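PDB 1XEB: protein ElaA from Pseudomonas aeruginosa, which probably transfers an acyl group, such as acetyl, from coenzyme A to an amine, as a member of the GNAT superfamily. Local coordinates for residues 25-30 / 82-87; 50-55 / 62-67. All blocks are in the same frame, centred on the assembly; numbering follows the deposited sequence.

Interaction 1: 25-30 / 82-87; sequences RTEVFV and VSSSAA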
loop_
_atom_site.group_PDB
_atom_site.type_symbol
_atom_site.label_atom_id
_atom_site.label_comp_id
_atom_site.label_asym_id
_atom_site.label_seq_id
_atom_site.Cartn_x
_atom_site.Cartn_y
_atom_site.Cartn_z
ATOM N N ARG A 25 1.378 1.325 10.340
ATOM C CA ARG A 25 0.028 1.166 9.811
ATOM C C ARG A 25 -1.036 1.450 10.863
ATOM O O ARG A 25 -2.064 2.089 10.577
ATOM C CB ARG A 25 -0.127 -0.246 9.235
ATOM C CG ARG A 25 0.404 -0.368 7.818
ATOM C CD ARG A 25 0.595 -1.812 7.390
ATOM N NE ARG A 25 -0.524 -2.683 7.761
ATOM C CZ ARG A 25 -0.568 -3.967 7.450
ATOM N NH1 ARG A 25 -1.604 -4.721 7.820
ATOM N NH2 ARG A 25 0.430 -4.491 6.749
ATOM N N THR A 26 -0.777 0.998 12.083
ATOM C CA THR A 26 -1.714 1.196 13.174
ATOM C C THR A 26 -1.750 2.662 13.561
ATOM O O THR A 26 -2.821 3.243 13.810
ATOM C CB THR A 26 -1.309 0.379 14.413
ATOM O OG1 THR A 26 -1.331 -1.016 14.101
ATOM C CG2 THR A 26 -2.261 0.648 15.547
ATOM N N GLU A 27 -0.566 3.263 13.612
ATOM C CA GLU A 27 -0.462 4.661 13.987
ATOM C C GLU A 27 -1.286 5.551 13.071
ATOM O O GLU A 27 -1.958 6.463 13.535
ATOM C CB GLU A 27 0.998 5.089 13.963
ATOM C CG GLU A 27 1.232 6.572 14.219
ATOM C CD GLU A 27 2.709 6.903 14.216
ATOM O OE1 GLU A 27 3.375 6.643 15.246
ATOM O OE2 GLU A 27 3.206 7.397 13.172
ATOM N N VAL A 28 -1.243 5.278 11.769
ATOM C CA VAL A 28 -1.992 6.082 10.815
ATOM C C VAL A 28 -3.437 5.649 10.572
ATOM O O VAL A 28 -4.340 6.452 10.743
ATOM C CB VAL A 28 -1.246 6.165 9.478
ATOM C CG1 VAL A 28 -2.053 6.961 8.460
ATOM C CG2 VAL A 28 0.107 6.839 9.713
ATOM N N PHE A 29 -3.666 4.399 10.182
ATOM C CA PHE A 29 -5.030 3.928 9.911
ATOM C C PHE A 29 -5.892 3.726 11.150
ATOM O O PHE A 29 -7.104 3.919 11.086
ATOM C CB PHE A 29 -5.002 2.634 9.083
ATOM C CG PHE A 29 -4.317 2.788 7.762
ATOM C CD1 PHE A 29 -3.304 1.916 7.384
ATOM C CD2 PHE A 29 -4.640 3.848 6.921
ATOM C CE1 PHE A 29 -2.611 2.096 6.197
ATOM C CE2 PHE A 29 -3.958 4.038 5.735
ATOM C CZ PHE A 29 -2.934 3.161 5.366
ATOM N N VAL A 30 -5.292 3.344 12.272
ATOM C CA VAL A 30 -6.078 3.166 13.486
ATOM C C VAL A 30 -6.119 4.423 14.352
ATOM O O VAL A 30 -7.180 4.987 14.590
ATOM C CB VAL A 30 -5.544 2.015 14.360
ATOM C CG1 VAL A 30 -6.368 1.911 15.638
ATOM C CG2 VAL A 30 -5.600 0.717 13.606
ATOM N N VAL A 82 0.889 4.206 3.148
ATOM C CA VAL A 82 1.042 5.103 4.286
ATOM C C VAL A 82 2.409 5.777 4.347
ATOM O O VAL A 82 3.414 5.255 3.868
ATOM C CB VAL A 82 0.803 4.314 5.619
ATOM C CG1 VAL A 82 1.911 3.286 5.831
ATOM C CG2 VAL A 82 0.746 5.251 6.799
ATOM N N SER A 83 2.437 6.950 4.954
ATOM C CA SER A 83 3.677 7.678 5.103
ATOM C C SER A 83 3.572 8.326 6.468
ATOM O O SER A 83 2.506 8.801 6.842
ATOM C CB SER A 83 3.806 8.740 4.006
ATOM O OG SER A 83 2.925 9.825 4.247
ATOM N N SER A 84 4.669 8.329 7.220
ATOM C CA SER A 84 4.668 8.932 8.555
ATOM C C SER A 84 4.288 10.414 8.511
ATOM O O SER A 84 4.761 11.173 7.656
ATOM C CB SER A 84 6.040 8.777 9.210
ATOM O OG SER A 84 6.012 9.297 10.529
ATOM N N SER A 85 3.439 10.829 9.441
ATOM C CA SER A 85 2.990 12.223 9.467
ATOM C C SER A 85 4.129 13.237 9.472
ATOM O O SER A 85 3.999 14.311 8.909
ATOM C CB SER A 85 2.083 12.481 10.679
ATOM O OG SER A 85 2.800 12.369 11.901
ATOM N N ALA A 86 5.243 12.888 10.099
ATOM C CA ALA A 86 6.380 13.794 10.190
ATOM C C ALA A 86 7.123 13.989 8.874
ATOM O O ALA A 86 7.795 15.007 8.675
ATOM C CB ALA A 86 7.351 13.298 11.257
ATOM N N ALA A 87 6.999 13.011 7.981
ATOM C CA ALA A 87 7.670 13.069 6.692
ATOM C C ALA A 87 6.705 13.334 5.536
ATOM O O ALA A 87 6.956 12.933 4.404
ATOM C CB ALA A 87 8.409 11.769 6.467
#

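Interaction 2: 50-55 / 62-67; sequences HHLMAW and AYLRLL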
loop_
_atom_site.group_PDB
_atom_site.type_symbol
_atom_site.label_atom_id
_atom_site.label_comp_id
_atom_site.label_asym_id
_atom_site.label_seq_id
_atom_site.Cartn_x
_atom_site.Cartn_y
_atom_site.Cartn_z
ATOM N N HIS A 50 4.126 -8.868 -0.870
ATOM C CA HIS A 50 5.387 -8.166 -0.671
ATOM C C HIS A 50 5.184 -6.934 0.195
ATOM O O HIS A 50 4.054 -6.484 0.394
ATOM C CB HIS A 50 6.031 -7.786 -2.012
ATOM C CG HIS A 50 6.830 -8.895 -2.622
ATOM N ND1 HIS A 50 6.267 -10.089 -3.008
ATOM C CD2 HIS A 50 8.157 -9.009 -2.873
ATOM C CE1 HIS A 50 7.211 -10.893 -3.468
ATOM N NE2 HIS A 50 8.366 -10.261 -3.395
ATOM N N HIS A 51 6.285 -6.409 0.726
ATOM C CA HIS A 51 6.234 -5.233 1.576
ATOM C C HIS A 51 7.297 -4.211 1.159
ATOM O O HIS A 51 8.506 -4.463 1.263
ATOM C CB HIS A 51 6.424 -5.657 3.037
ATOM C CG HIS A 51 5.414 -6.663 3.503
ATOM N ND1 HIS A 51 4.250 -6.308 4.155
ATOM C CD2 HIS A 51 5.362 -8.010 3.347
ATOM C CE1 HIS A 51 3.525 -7.392 4.374
ATOM N NE2 HIS A 51 4.178 -8.437 3.891
ATOM N N LEU A 52 6.835 -3.060 0.671
ATOM C CA LEU A 52 7.719 -1.993 0.243
ATOM C C LEU A 52 7.935 -1.067 1.426
ATOM O O LEU A 52 6.984 -0.585 2.035
ATOM C CB LEU A 52 7.104 -1.219 -0.923
ATOM C CG LEU A 52 7.975 -0.068 -1.423
ATOM C CD1 LEU A 52 9.197 -0.639 -2.120
ATOM C CD2 LEU A 52 7.182 0.823 -2.361
HETATM N N MSE A 53 9.192 -0.821 1.756
HETATM C CA MSE A 53 9.519 0.016 2.898
HETATM C C MSE A 53 10.609 1.040 2.585
HETATM O O MSE A 53 11.537 0.769 1.828
HETATM C CB MSE A 53 9.984 -0.862 4.065
HETATM C CG MSE A 53 8.985 -1.909 4.524
HETATM SE SE MSE A 53 9.771 -3.271 5.705
HETATM C CE MSE A 53 9.704 -2.299 7.350
ATOM N N ALA A 54 10.470 2.223 3.170
ATOM C CA ALA A 54 11.443 3.294 3.017
ATOM C C ALA A 54 11.876 3.639 4.442
ATOM O O ALA A 54 11.054 4.027 5.279
ATOM C CB ALA A 54 10.817 4.499 2.334
ATOM N N TRP A 55 13.170 3.466 4.708
ATOM C CA TRP A 55 13.749 3.732 6.024
ATOM C C TRP A 55 14.704 4.932 6.087
ATOM O O TRP A 55 15.316 5.309 5.087
ATOM C CB TRP A 55 14.509 2.503 6.499
ATOM C CG TRP A 55 13.664 1.335 6.824
ATOM C CD1 TRP A 55 13.078 0.474 5.949
ATOM C CD2 TRP A 55 13.360 0.850 8.136
ATOM N NE1 TRP A 55 12.432 -0.529 6.635
ATOM C CE2 TRP A 55 12.590 -0.319 7.980
ATOM C CE3 TRP A 55 13.667 1.291 9.429
ATOM C CZ2 TRP A 55 12.124 -1.055 9.071
ATOM C CZ3 TRP A 55 13.202 0.557 10.513
ATOM C CH2 TRP A 55 12.441 -0.600 10.330
ATOM N N ALA A 62 7.776 5.340 5.305
ATOM C CA ALA A 62 6.767 5.090 4.292
ATOM C C ALA A 62 6.666 3.606 4.048
ATOM O O ALA A 62 7.674 2.883 4.118
ATOM C CB ALA A 62 7.116 5.810 2.989
ATOM N N TYR A 63 5.447 3.170 3.737
ATOM C CA TYR A 63 5.169 1.771 3.489
ATOM C C TYR A 63 3.969 1.559 2.582
ATOM O O TYR A 63 3.088 2.408 2.477
ATOM C CB TYR A 63 4.890 1.084 4.827
ATOM C CG TYR A 63 4.328 -0.314 4.713
ATOM C CD1 TYR A 63 5.169 -1.423 4.674
ATOM C CD2 TYR A 63 2.959 -0.523 4.617
ATOM C CE1 TYR A 63 4.654 -2.710 4.543
ATOM C CE2 TYR A 63 2.436 -1.801 4.478
ATOM C CZ TYR A 63 3.285 -2.894 4.445
ATOM O OH TYR A 63 2.767 -4.170 4.339
ATOM N N LEU A 64 3.973 0.425 1.899
ATOM C CA LEU A 64 2.847 0.008 1.086
ATOM C C LEU A 64 2.975 -1.508 0.892
ATOM O O LEU A 64 4.078 -2.074 0.868
ATOM C CB LEU A 64 2.759 0.764 -0.252
ATOM C CG LEU A 64 3.560 0.418 -1.504
ATOM C CD1 LEU A 64 3.217 -0.985 -2.017
ATOM C CD2 LEU A 64 3.229 1.464 -2.561
ATOM N N ARG A 65 1.825 -2.156 0.788
ATOM C CA ARG A 65 1.763 -3.594 0.631
ATOM C C ARG A 65 1.273 -4.022 -0.753
ATOM O O ARG A 65 0.371 -3.406 -1.337
ATOM C CB ARG A 65 0.837 -4.173 1.704
ATOM C CG ARG A 65 0.654 -5.673 1.626
ATOM C CD ARG A 65 -0.246 -6.168 2.741
ATOM N NE ARG A 65 -1.625 -5.704 2.600
ATOM C CZ ARG A 65 -2.603 -6.032 3.439
ATOM N NH1 ARG A 65 -2.345 -6.825 4.480
ATOM N NH2 ARG A 65 -3.838 -5.575 3.240
ATOM N N LEU A 66 1.883 -5.088 -1.259
ATOM C CA LEU A 66 1.529 -5.660 -2.541
ATOM C C LEU A 66 1.000 -7.096 -2.357
ATOM O O LEU A 66 1.716 -7.973 -1.871
ATOM C CB LEU A 66 2.760 -5.653 -3.461
ATOM C CG LEU A 66 3.231 -4.239 -3.814
ATOM C CD1 LEU A 66 4.741 -4.175 -3.940
ATOM C CD2 LEU A 66 2.577 -3.810 -5.086
ATOM N N LEU A 67 -0.255 -7.333 -2.732
ATOM C CA LEU A 67 -0.835 -8.676 -2.640
ATOM C C LEU A 67 -0.687 -9.358 -4.012
ATOM O O LEU A 67 -0.975 -8.737 -5.042
ATOM C CB LEU A 67 -2.310 -8.584 -2.246
ATOM C CG LEU A 67 -2.673 -8.162 -0.814
ATOM C CD1 LEU A 67 -1.858 -6.971 -0.408
ATOM C CD2 LEU A 67 -4.160 -7.836 -0.721
#

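Interaction 1: 25-30 / 82-87
Val82, whose side chain rises from strand 76-83 toward helix 15-32, meets Arg25, Val28 and Phe29 with CB and its two methyls, and a small branched residue suits this spot because each carbon can serve a different neighbour. CB comes first, lying 3.9 Å from CZ of Phe29; the ring of Phe29 is long enough to bring CZ back to the strand. Beyond CB the two methyls part. A chi1 of 67° turns CG2 of Val82 away from the strand's own N and out at the helix, and leaves CG1 for the aliphatic stem of Arg25, 4.4 Å from its CG. CG2 drives into the isopropyl group of Val28, 3.4 Å from Val28 CG2, with CB and CG1 of Val28 little farther off, a tight fit between two branched side chains.

This is the GNAT fold, in which a helix from the first part of the domain lies on one face of the sheet. Strand 76-83 corresponds to the strand that in GNAT relatives precedes the pyrophosphate-binding loop; residues 84-87 lead on toward helix 92-108 and probably into the equivalent loop.

The rest of the contact is sparser. Val28 CG2 also reaches the backbone, 4.2 Å from Ser83 O, which accepts a hydrogen bond from Arg88. Arginine suits position 25 because its methylene stem passes beside Val82 while the guanidinium travels on to salt bridges with Glu39 and Asp44. Glu27 OE2 stays 4.3 Å from Ser84 OG, too far to bond, at the partly exposed border.

Interaction 2: 50-55 / 62-67
His51 and Tyr63 meet rim to rim, joined by a 2.6 Å hydrogen bond between His51 ND1 and Tyr63 OH. The side chains run alongside and point the same way, with ring planes 31° apart. A chi1 of 169° swings the Tyr63 ring over toward strand 50-55, and the side chain is long enough to bring its hydroxyl level with the imidazole.

Backbone bonds make this an antiparallel hairpin. His50 with Leu66, Leu52 with Leu64 and Ala54 with Ala62 are hydrogen-bonded pairs; His51 with Arg65 and Met53 with Tyr63 are non-hydrogen-bonded ones. Leu52 N donates to Leu64 O at 2.9 Å. Leu52 O receives Leu64 N at 3.2 Å and also a CA-H contact from Tyr63 CA at 3.3 Å.

Apolar contacts occupy both faces. Leu52 CD2 lies 3.7 Å from Leu64 CG, and these leucines, with the small Ala54 and Ala62, suit the face covered by helix 92-108. On the other face Met53, modelled as selenomethionine, sets CG 3.8 Å from Tyr63 CD1, in plane at the ring's edge.

On that same face Arg65 makes a salt bridge to Asp41. The backbone O of Asp44 is hydrogen-bonded to His51 NE2. With both its nitrogens bonded, the buried imidazole has its ring rotation fixed, and would in turn hold the tyrosine hydroxyl, which also has a weak bond to Arg25.

Overall arrangement
Interactions 1 and 2 have centres 13 Å apart and share one sheet, since strands 59-67 and 76-83 are neighbours. Their closest link is a probable hydrogen bond of 2.9 Å between Tyr63 N and Val82 O. Helix 15-32 carries interaction 1 on the sheet face that holds Tyr63 and Arg65, while helix 92-108 covers the other. Between the contacts lies a polar cluster: Arg25 NH2 bonds weakly to Tyr63 OH at 3.4 Å, and Arg25 NH1 is 4.0 Å from Arg65 NH1, a closeness probably eased by the acids Glu39, Asp41 and Asp44. By analogy with GNAT relatives, acyl-CoA would bind near the loop following strand 76-83.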